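Long-range contacts in complement factor MASP-3 (Homo sapiens, PDB 3DEM), which is a serine protease of the complement system whose CUB1-EGF-CUB2 region, the part modelled here, carries the sites that interact with mannan-binding lectin and ficolins: residues S25-I31 against F94-R100; L41-N47 against F109-H115; L53-V59 against A69-G73. All coordinates share one frame; numbering follows the deposited sequence.

How the contacts relate
All three contacts lie in the first CUB domain, a sandwich of two antiparallel sheets. Contact 1 joins strands 25-32 and 94-101 of one sheet, and contact 3 closes the hairpin 58-62/67-71 in that sheet, where strands 94-101 and 58-62 are neighbours. Contact 2 pairs strands 37-47 and 111-120 in the facing sheet. Along the chain the segments of contacts 1 and 2 alternate, and contact 3 falls between the two halves of both. Each pair of centres is about 13 Å apart. Phe112 and Leu41 of contact 2 pack on contact 1 and Phe46 on contact 3, lining the core between the sheets; the other end of contact 3 holds a disulfide and a calcium ligand.

Contact 1. Residues S25-I31 against F94-R100; sequences SEVTWNI and FMSITFR
Strands 25-31 and 94-100 run antiparallel, their axes 167° apart, with pairs of hydrogen bonds joining Val27 to Phe99, Trp29 to Ile97 and Ile31 to Met95. The side chains of these pairs form one face, and Glu26, Thr28, Asn30, Ser96, Thr98 and Arg100 lie on the other.

On the polar face, Thr28 OG1 and Thr98 OG1 share a hydrogen bond of 2.8 Å, and either hydroxyl could donate. Both stand anti to their own carbonyl carbon (chi1 -66° and -64°), which aims the two oxygens at each other across a non-hydrogen-bonded pair, while CG2 lies anti to the backbone N in both threonines. The Thr28 methyl CG2 comes to 3.5 Å from Ser96 OG. That serine hydroxyl donates to Asn30 OD1 at 2.8 Å, arriving almost in line with the amide C=O, which probably helps to orient the Asn30 amide. The Phe94 ring leans toward Asn30, with CE1 4.0 Å from Asn30 CB. At the far end Glu26 CG rests against Thr98 CG2.

Trp29 and Ile97 meet on the apolar face, where Ile97 CG2 lies 3.9 Å from Trp29 CE3, while Phe99 CB meets the edge of the indole at CZ3. Ile31 and Ile97 touch by their CD1 methyls, 3.8 Å apart.

This apolar face looks inward: Ile97 packs on Leu41 and Ile12 of the opposing sheet, and Trp29 also meets Ile12. Strand 25-32 borders its sheet within this chain, and strand 94-101 bonds on its other side to strand 58-62.

Contact 2. Residues L41-N47 against F109-H115; sequences LYFMHFN and FTGFDAH
Phe43, Phe112 and Ala114 form the tight part of this contact, on the core face of an antiparallel strand pair. Phe43 CE1 lies 3.7 Å from Phe112 CD1, at the edge of the Phe43 ring, and the two planes are inclined at 65°. The Ala114 methyl fills in beside Phe43 CD1, also at 3.7 Å. Phe46 CD1 rests on Phe112 CB. A beta bulge at Met44 shifts the register by one: Met44 N bonds to Asp113 O, and Asp113 N to His45 O.

The other face is more polar; Tyr42, His45 and Asn47 stay partly exposed there, although the second subunit covers part of it. There the Tyr42 ring takes His115 CB over one face, a CH-pi contact 4.1 Å from its centroid; with CG lodged between backbone N and carbonyl carbon (chi1 59°), the ring swings over its neighbour. Tyr42 OH is hydrogen-bonded to His139 ND1 of the second subunit, and Tyr137 of that subunit packs on Met44. Where strand 37-47 ends, Asn47 OD1 accepts Thr110 N at 3.1 Å on an in-plane lone pair, tying the loop ahead of strand 111-120 to it. Thr110 OG1 comes up to the edge of the His45 ring, which stacks on Phe151 of the second subunit.

Strand 37-47 is flanked by strands 111-120 and 88-89, and Phe43, Phe46 and Phe112 press on Val59 of strand 58-62 in the facing sheet.

Contact 3. Residues L53-V59 against A69-G73; sequences LCEYDYV and ATFCG. With CA (calcium ion), chain E.
Cys54 and Cys72 are joined by a disulfide, SG to SG 2.1 Å, with a chi3 of -78°. From Cys54, CB packs against the Thr70 methyl CG2 at 3.6 Å; Cys54 SG, anti to the carbonyl carbon of Cys54 (chi1 -62°), then meets the Cys72 sulfur. On the partner side Cys72 CB approaches Asp57 O at 3.3 Å. The bridge thus staples the loop before strand 58-62 to the residue just past strand 67-71.

Those two strands make a beta hairpin of this CUB domain, paired here through Val59 and Phe71: Val59 N donates to Phe71 O at 2.9 Å and Phe71 N to Val59 O at 2.8 Å. Thr70 CG2 also touches Tyr58 CB, so this one methyl lies against both Cys54 CB and Tyr58 CB.

At the other end of the loop Asp57 grips the calcium ion with both carboxylate oxygens, OD1 and OD2 each 2.5 Å from the metal. Two waters join it, and Glu49, Asp102 and Ser104 complete the site. Asp57 OD2 also receives a hydrogen bond from the hydroxyl of Tyr21, which helps to hold the carboxylate in place.

Contact 1. Residues S25-I31 against F94-R100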
# COMPACT_ATOMS: atom_id res chain seq x y z
N SER A 25 -8.51 -28.65 -21.86
CA SER A 25 -7.34 -28.24 -21.12
C SER A 25 -7.76 -27.76 -19.74
O SER A 25 -8.85 -27.21 -19.56
CB SER A 25 -6.57 -27.14 -21.86
OG SER A 25 -7.28 -25.92 -21.87
N GLU A 26 -6.89 -27.99 -18.76
CA GLU A 26 -7.15 -27.56 -17.40
C GLU A 26 -5.84 -27.21 -16.72
O GLU A 26 -4.96 -28.05 -16.54
CB GLU A 26 -7.87 -28.65 -16.61
CG GLU A 26 -8.32 -28.18 -15.23
CD GLU A 26 -9.15 -29.21 -14.49
OE1 GLU A 26 -9.42 -28.99 -13.29
OE2 GLU A 26 -9.52 -30.24 -15.10
N VAL A 27 -5.71 -25.95 -16.34
CA VAL A 27 -4.50 -25.46 -15.71
C VAL A 27 -4.85 -24.75 -14.41
O VAL A 27 -5.78 -23.94 -14.37
CB VAL A 27 -3.73 -24.49 -16.64
CG1 VAL A 27 -2.36 -24.15 -16.06
CG2 VAL A 27 -3.59 -25.09 -18.04
N THR A 28 -4.11 -25.06 -13.36
CA THR A 28 -4.30 -24.42 -12.07
C THR A 28 -3.04 -23.65 -11.69
O THR A 28 -1.93 -24.16 -11.82
CB THR A 28 -4.63 -25.44 -10.97
OG1 THR A 28 -5.90 -26.04 -11.24
CG2 THR A 28 -4.67 -24.78 -9.60
N TRP A 29 -3.21 -22.41 -11.25
CA TRP A 29 -2.10 -21.63 -10.70
C TRP A 29 -2.35 -21.38 -9.22
O TRP A 29 -3.38 -20.82 -8.86
CB TRP A 29 -1.98 -20.27 -11.41
CG TRP A 29 -1.65 -20.38 -12.86
CD1 TRP A 29 -0.40 -20.47 -13.41
CD2 TRP A 29 -2.57 -20.40 -13.95
NE1 TRP A 29 -0.49 -20.55 -14.77
CE2 TRP A 29 -1.81 -20.50 -15.13
CE3 TRP A 29 -3.96 -20.34 -14.05
CZ2 TRP A 29 -2.40 -20.55 -16.40
CZ3 TRP A 29 -4.54 -20.39 -15.31
CH2 TRP A 29 -3.76 -20.49 -16.46
N ASN A 30 -1.42 -21.79 -8.38
CA ASN A 30 -1.51 -21.49 -6.95
C ASN A 30 -0.63 -20.29 -6.59
O ASN A 30 0.57 -20.29 -6.86
CB ASN A 30 -1.13 -22.72 -6.11
CG ASN A 30 -2.19 -23.81 -6.14
OD1 ASN A 30 -3.30 -23.59 -6.63
ND2 ASN A 30 -1.85 -24.98 -5.62
N ILE A 31 -1.25 -19.27 -6.01
CA ILE A 31 -0.52 -18.06 -5.63
C ILE A 31 -0.47 -17.90 -4.12
O ILE A 31 -1.50 -17.77 -3.47
CB ILE A 31 -1.17 -16.80 -6.23
CG1 ILE A 31 -1.33 -16.95 -7.75
CG2 ILE A 31 -0.35 -15.57 -5.89
CD1 ILE A 31 -2.24 -15.90 -8.35
N PHE A 94 -3.57 -16.61 0.23
CA PHE A 94 -3.56 -17.67 -0.77
C PHE A 94 -4.68 -17.52 -1.80
O PHE A 94 -5.81 -17.18 -1.46
CB PHE A 94 -3.65 -19.05 -0.09
CG PHE A 94 -3.82 -20.19 -1.06
CD1 PHE A 94 -2.73 -20.68 -1.76
CD2 PHE A 94 -5.06 -20.77 -1.27
CE1 PHE A 94 -2.87 -21.73 -2.65
CE2 PHE A 94 -5.21 -21.81 -2.16
CZ PHE A 94 -4.12 -22.30 -2.85
N MET A 95 -4.35 -17.79 -3.06
CA MET A 95 -5.33 -17.77 -4.13
C MET A 95 -5.04 -18.84 -5.16
O MET A 95 -3.91 -18.97 -5.63
CB MET A 95 -5.37 -16.39 -4.79
CG MET A 95 -6.44 -16.24 -5.86
SD MET A 95 -6.35 -14.64 -6.68
CE MET A 95 -7.22 -13.60 -5.50
N SER A 96 -6.06 -19.62 -5.50
CA SER A 96 -5.92 -20.64 -6.53
C SER A 96 -6.79 -20.27 -7.73
O SER A 96 -7.93 -19.85 -7.57
CB SER A 96 -6.30 -22.02 -5.98
OG SER A 96 -6.02 -23.04 -6.92
N ILE A 97 -6.22 -20.41 -8.92
CA ILE A 97 -6.92 -20.07 -10.15
C ILE A 97 -6.90 -21.26 -11.10
O ILE A 97 -5.84 -21.81 -11.38
CB ILE A 97 -6.24 -18.87 -10.86
CG1 ILE A 97 -6.26 -17.63 -9.95
CG2 ILE A 97 -6.92 -18.55 -12.19
CD1 ILE A 97 -5.36 -16.52 -10.44
N THR A 98 -8.07 -21.65 -11.58
CA THR A 98 -8.18 -22.73 -12.55
C THR A 98 -8.86 -22.26 -13.83
O THR A 98 -9.96 -21.72 -13.80
CB THR A 98 -8.95 -23.94 -11.97
OG1 THR A 98 -8.23 -24.49 -10.86
CG2 THR A 98 -9.15 -25.03 -13.02
N PHE A 99 -8.18 -22.45 -14.95
CA PHE A 99 -8.81 -22.27 -16.25
C PHE A 99 -9.17 -23.64 -16.80
O PHE A 99 -8.32 -24.52 -16.92
CB PHE A 99 -7.88 -21.55 -17.23
CG PHE A 99 -8.33 -21.63 -18.67
CD1 PHE A 99 -9.38 -20.85 -19.13
CD2 PHE A 99 -7.71 -22.50 -19.55
CE1 PHE A 99 -9.80 -20.93 -20.45
CE2 PHE A 99 -8.12 -22.59 -20.88
CZ PHE A 99 -9.16 -21.80 -21.32
N ARG A 100 -10.45 -23.83 -17.13
CA ARG A 100 -10.88 -25.09 -17.72
C ARG A 100 -11.55 -24.87 -19.06
O ARG A 100 -12.35 -23.95 -19.23
CB ARG A 100 -11.85 -25.83 -16.80
CG ARG A 100 -12.19 -27.23 -17.30
CD ARG A 100 -13.68 -27.41 -17.50
NE ARG A 100 -14.01 -28.70 -18.09
CZ ARG A 100 -15.25 -29.09 -18.38
NH1 ARG A 100 -16.27 -28.29 -18.12
NH2 ARG A 100 -15.46 -30.28 -18.92

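Contact 2. Residues L41-N47 against F109-H115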
# COMPACT_ATOMS: atom_id res chain seq x y z
N LEU A 41 -6.36 -9.60 -7.79
CA LEU A 41 -6.36 -10.16 -9.14
C LEU A 41 -7.28 -9.38 -10.07
O LEU A 41 -8.42 -9.07 -9.71
CB LEU A 41 -6.78 -11.63 -9.10
CG LEU A 41 -6.96 -12.34 -10.45
CD1 LEU A 41 -5.60 -12.62 -11.09
CD2 LEU A 41 -7.73 -13.62 -10.28
N TYR A 42 -6.79 -9.06 -11.27
CA TYR A 42 -7.62 -8.40 -12.28
C TYR A 42 -7.28 -8.85 -13.71
O TYR A 42 -6.24 -9.47 -13.95
CB TYR A 42 -7.55 -6.88 -12.14
CG TYR A 42 -6.17 -6.30 -12.27
CD1 TYR A 42 -5.68 -5.88 -13.50
CD2 TYR A 42 -5.35 -6.16 -11.15
CE1 TYR A 42 -4.41 -5.34 -13.62
CE2 TYR A 42 -4.08 -5.63 -11.26
CZ TYR A 42 -3.61 -5.22 -12.50
OH TYR A 42 -2.35 -4.69 -12.60
N PHE A 43 -8.15 -8.52 -14.66
CA PHE A 43 -8.00 -9.01 -16.03
C PHE A 43 -7.91 -7.88 -17.04
O PHE A 43 -8.62 -6.88 -16.93
CB PHE A 43 -9.15 -9.94 -16.40
CG PHE A 43 -9.24 -11.17 -15.55
CD1 PHE A 43 -8.78 -12.40 -16.03
CD2 PHE A 43 -9.78 -11.12 -14.27
CE1 PHE A 43 -8.87 -13.54 -15.24
CE2 PHE A 43 -9.87 -12.26 -13.48
CZ PHE A 43 -9.41 -13.47 -13.97
N MET A 44 -7.04 -8.04 -18.04
CA MET A 44 -6.90 -7.06 -19.11
C MET A 44 -7.58 -7.53 -20.39
O MET A 44 -7.85 -6.74 -21.28
CB MET A 44 -5.42 -6.76 -19.40
CG MET A 44 -4.64 -6.28 -18.19
SD MET A 44 -5.47 -4.97 -17.27
CE MET A 44 -5.66 -3.70 -18.51
N HIS A 45 -7.84 -8.83 -20.48
CA HIS A 45 -8.53 -9.42 -21.62
C HIS A 45 -9.26 -10.67 -21.15
O HIS A 45 -8.72 -11.46 -20.39
CB HIS A 45 -7.54 -9.76 -22.74
CG HIS A 45 -8.20 -10.16 -24.03
ND1 HIS A 45 -8.42 -11.47 -24.38
CD2 HIS A 45 -8.68 -9.41 -25.05
CE1 HIS A 45 -9.01 -11.52 -25.56
NE2 HIS A 45 -9.18 -10.28 -25.99
N PHE A 46 -10.50 -10.84 -21.59
CA PHE A 46 -11.28 -12.01 -21.20
C PHE A 46 -12.27 -12.41 -22.28
O PHE A 46 -13.22 -11.69 -22.58
CB PHE A 46 -11.99 -11.77 -19.87
CG PHE A 46 -12.49 -13.02 -19.22
CD1 PHE A 46 -11.74 -13.67 -18.26
CD2 PHE A 46 -13.72 -13.56 -19.59
CE1 PHE A 46 -12.20 -14.83 -17.67
CE2 PHE A 46 -14.19 -14.72 -19.00
CZ PHE A 46 -13.43 -15.35 -18.04
N ASN A 47 -12.05 -13.59 -22.85
CA ASN A 47 -12.81 -14.05 -24.00
C ASN A 47 -13.05 -15.55 -23.90
O ASN A 47 -12.25 -16.35 -24.37
CB ASN A 47 -12.04 -13.73 -25.29
CG ASN A 47 -12.92 -13.79 -26.52
OD1 ASN A 47 -12.72 -14.62 -27.41
ND2 ASN A 47 -13.90 -12.90 -26.58
N PHE A 109 -12.41 -18.98 -28.98
CA PHE A 109 -12.25 -17.96 -27.95
C PHE A 109 -10.78 -17.80 -27.57
O PHE A 109 -10.05 -18.78 -27.44
CB PHE A 109 -13.10 -18.33 -26.73
CG PHE A 109 -14.57 -18.43 -27.04
CD1 PHE A 109 -15.17 -19.67 -27.23
CD2 PHE A 109 -15.34 -17.29 -27.17
CE1 PHE A 109 -16.52 -19.77 -27.52
CE2 PHE A 109 -16.69 -17.38 -27.46
CZ PHE A 109 -17.28 -18.62 -27.63
N THR A 110 -10.35 -16.55 -27.38
CA THR A 110 -8.93 -16.24 -27.22
C THR A 110 -8.44 -16.24 -25.77
O THR A 110 -7.28 -15.93 -25.51
CB THR A 110 -8.57 -14.90 -27.89
OG1 THR A 110 -9.45 -13.88 -27.40
CG2 THR A 110 -8.69 -15.01 -29.40
N GLY A 111 -9.33 -16.59 -24.85
CA GLY A 111 -8.93 -16.78 -23.45
C GLY A 111 -8.81 -15.51 -22.63
O GLY A 111 -9.62 -14.60 -22.75
N PHE A 112 -7.79 -15.46 -21.77
CA PHE A 112 -7.66 -14.35 -20.83
C PHE A 112 -6.21 -13.94 -20.56
O PHE A 112 -5.26 -14.68 -20.82
CB PHE A 112 -8.35 -14.70 -19.51
CG PHE A 112 -7.60 -15.70 -18.68
CD1 PHE A 112 -6.72 -15.27 -17.69
CD2 PHE A 112 -7.75 -17.06 -18.89
CE1 PHE A 112 -6.02 -16.19 -16.92
CE2 PHE A 112 -7.06 -17.98 -18.13
CZ PHE A 112 -6.19 -17.55 -17.15
N ASP A 113 -6.06 -12.73 -20.02
CA ASP A 113 -4.78 -12.20 -19.59
C ASP A 113 -5.01 -11.59 -18.20
O ASP A 113 -5.81 -10.67 -18.04
CB ASP A 113 -4.28 -11.14 -20.58
CG ASP A 113 -3.01 -10.44 -20.12
OD1 ASP A 113 -2.16 -11.10 -19.47
OD2 ASP A 113 -2.85 -9.24 -20.41
N ALA A 114 -4.32 -12.11 -17.19
CA ALA A 114 -4.55 -11.69 -15.81
C ALA A 114 -3.28 -11.25 -15.10
O ALA A 114 -2.17 -11.67 -15.43
CB ALA A 114 -5.24 -12.80 -15.03
N HIS A 115 -3.45 -10.38 -14.11
CA HIS A 115 -2.35 -9.83 -13.33
C HIS A 115 -2.70 -9.86 -11.86
O HIS A 115 -3.83 -9.57 -11.48
CB HIS A 115 -2.08 -8.39 -13.77
CG HIS A 115 -1.61 -8.27 -15.19
ND1 HIS A 115 -2.47 -8.37 -16.26
CD2 HIS A 115 -0.38 -8.08 -15.71
CE1 HIS A 115 -1.78 -8.24 -17.38
NE2 HIS A 115 -0.51 -8.06 -17.07

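Contact 3. Residues L53-V59 against A69-G73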
# COMPACT_ATOMS: atom_id res chain seq x y z
N LEU A 53 -23.90 -21.13 -15.02
CA LEU A 53 -23.01 -21.30 -13.87
C LEU A 53 -21.57 -21.53 -14.32
O LEU A 53 -20.77 -22.10 -13.58
CB LEU A 53 -23.48 -22.46 -12.99
CG LEU A 53 -24.80 -22.24 -12.25
CD1 LEU A 53 -25.12 -23.41 -11.34
CD2 LEU A 53 -24.74 -20.95 -11.45
N CYS A 54 -21.26 -21.09 -15.54
CA CYS A 54 -19.95 -21.29 -16.14
C CYS A 54 -19.53 -22.76 -16.07
O CYS A 54 -18.42 -23.07 -15.63
CB CYS A 54 -18.91 -20.37 -15.50
SG CYS A 54 -19.27 -18.60 -15.74
N GLU A 55 -20.42 -23.64 -16.50
CA GLU A 55 -20.20 -25.07 -16.35
C GLU A 55 -19.27 -25.64 -17.41
O GLU A 55 -18.56 -26.62 -17.16
CB GLU A 55 -21.53 -25.85 -16.29
CG GLU A 55 -22.45 -25.69 -17.50
CD GLU A 55 -23.78 -26.40 -17.32
OE1 GLU A 55 -24.07 -26.83 -16.18
OE2 GLU A 55 -24.54 -26.54 -18.30
N TYR A 56 -19.26 -25.03 -18.59
CA TYR A 56 -18.43 -25.50 -19.69
C TYR A 56 -17.00 -24.97 -19.58
O TYR A 56 -16.13 -25.63 -19.01
CB TYR A 56 -19.06 -25.15 -21.05
CG TYR A 56 -20.43 -25.78 -21.26
CD1 TYR A 56 -21.32 -25.26 -22.19
CD2 TYR A 56 -20.82 -26.89 -20.52
CE1 TYR A 56 -22.57 -25.83 -22.38
CE2 TYR A 56 -22.07 -27.46 -20.70
CZ TYR A 56 -22.94 -26.93 -21.63
OH TYR A 56 -24.18 -27.52 -21.80
N ASP A 57 -16.75 -23.78 -20.13
CA ASP A 57 -15.44 -23.15 -19.99
C ASP A 57 -15.49 -22.14 -18.85
O ASP A 57 -16.50 -21.46 -18.66
CB ASP A 57 -15.02 -22.47 -21.29
CG ASP A 57 -14.87 -23.45 -22.44
OD1 ASP A 57 -15.03 -24.67 -22.21
OD2 ASP A 57 -14.58 -23.01 -23.57
N TYR A 58 -14.41 -22.04 -18.09
CA TYR A 58 -14.41 -21.12 -16.96
C TYR A 58 -13.04 -20.76 -16.40
O TYR A 58 -12.05 -21.48 -16.59
CB TYR A 58 -15.28 -21.67 -15.83
CG TYR A 58 -14.81 -22.98 -15.25
CD1 TYR A 58 -13.80 -23.02 -14.30
CD2 TYR A 58 -15.40 -24.18 -15.63
CE1 TYR A 58 -13.37 -24.22 -13.76
CE2 TYR A 58 -14.98 -25.39 -15.09
CZ TYR A 58 -13.97 -25.40 -14.16
OH TYR A 58 -13.54 -26.58 -13.62
N VAL A 59 -13.00 -19.61 -15.73
CA VAL A 59 -11.88 -19.25 -14.88
C VAL A 59 -12.41 -19.19 -13.46
O VAL A 59 -13.26 -18.35 -13.13
CB VAL A 59 -11.25 -17.90 -15.28
CG1 VAL A 59 -10.22 -17.46 -14.24
CG2 VAL A 59 -10.60 -17.98 -16.66
N ALA A 69 -14.81 -16.47 -6.97
CA ALA A 69 -15.44 -16.05 -8.20
C ALA A 69 -15.30 -17.09 -9.30
O ALA A 69 -14.36 -17.87 -9.31
CB ALA A 69 -14.87 -14.71 -8.66
N THR A 70 -16.27 -17.10 -10.22
CA THR A 70 -16.22 -17.94 -11.41
C THR A 70 -16.61 -17.08 -12.59
O THR A 70 -17.65 -16.43 -12.57
CB THR A 70 -17.18 -19.14 -11.30
OG1 THR A 70 -16.93 -19.85 -10.08
CG2 THR A 70 -16.98 -20.10 -12.47
N PHE A 71 -15.76 -17.07 -13.61
CA PHE A 71 -15.99 -16.22 -14.78
C PHE A 71 -16.09 -17.03 -16.06
O PHE A 71 -15.45 -18.07 -16.21
CB PHE A 71 -14.86 -15.19 -14.92
CG PHE A 71 -14.73 -14.27 -13.75
CD1 PHE A 71 -15.74 -13.36 -13.44
CD2 PHE A 71 -13.59 -14.30 -12.96
CE1 PHE A 71 -15.61 -12.50 -12.37
CE2 PHE A 71 -13.46 -13.44 -11.88
CZ PHE A 71 -14.47 -12.53 -11.58
N CYS A 72 -16.90 -16.53 -16.99
CA CYS A 72 -16.95 -17.07 -18.34
C CYS A 72 -17.59 -16.01 -19.23
O CYS A 72 -17.96 -14.94 -18.76
CB CYS A 72 -17.70 -18.41 -18.38
SG CYS A 72 -19.41 -18.41 -17.79
N GLY A 73 -17.72 -16.29 -20.53
CA GLY A 73 -18.30 -15.33 -21.45
C GLY A 73 -17.28 -14.38 -22.06
O GLY A 73 -16.09 -14.44 -21.74
CA CA E . -15.58 -25.05 -24.67
O HOH W 1 -15.34 -23.64 -26.43
O HOH W 2 -13.27 -26.21 -24.86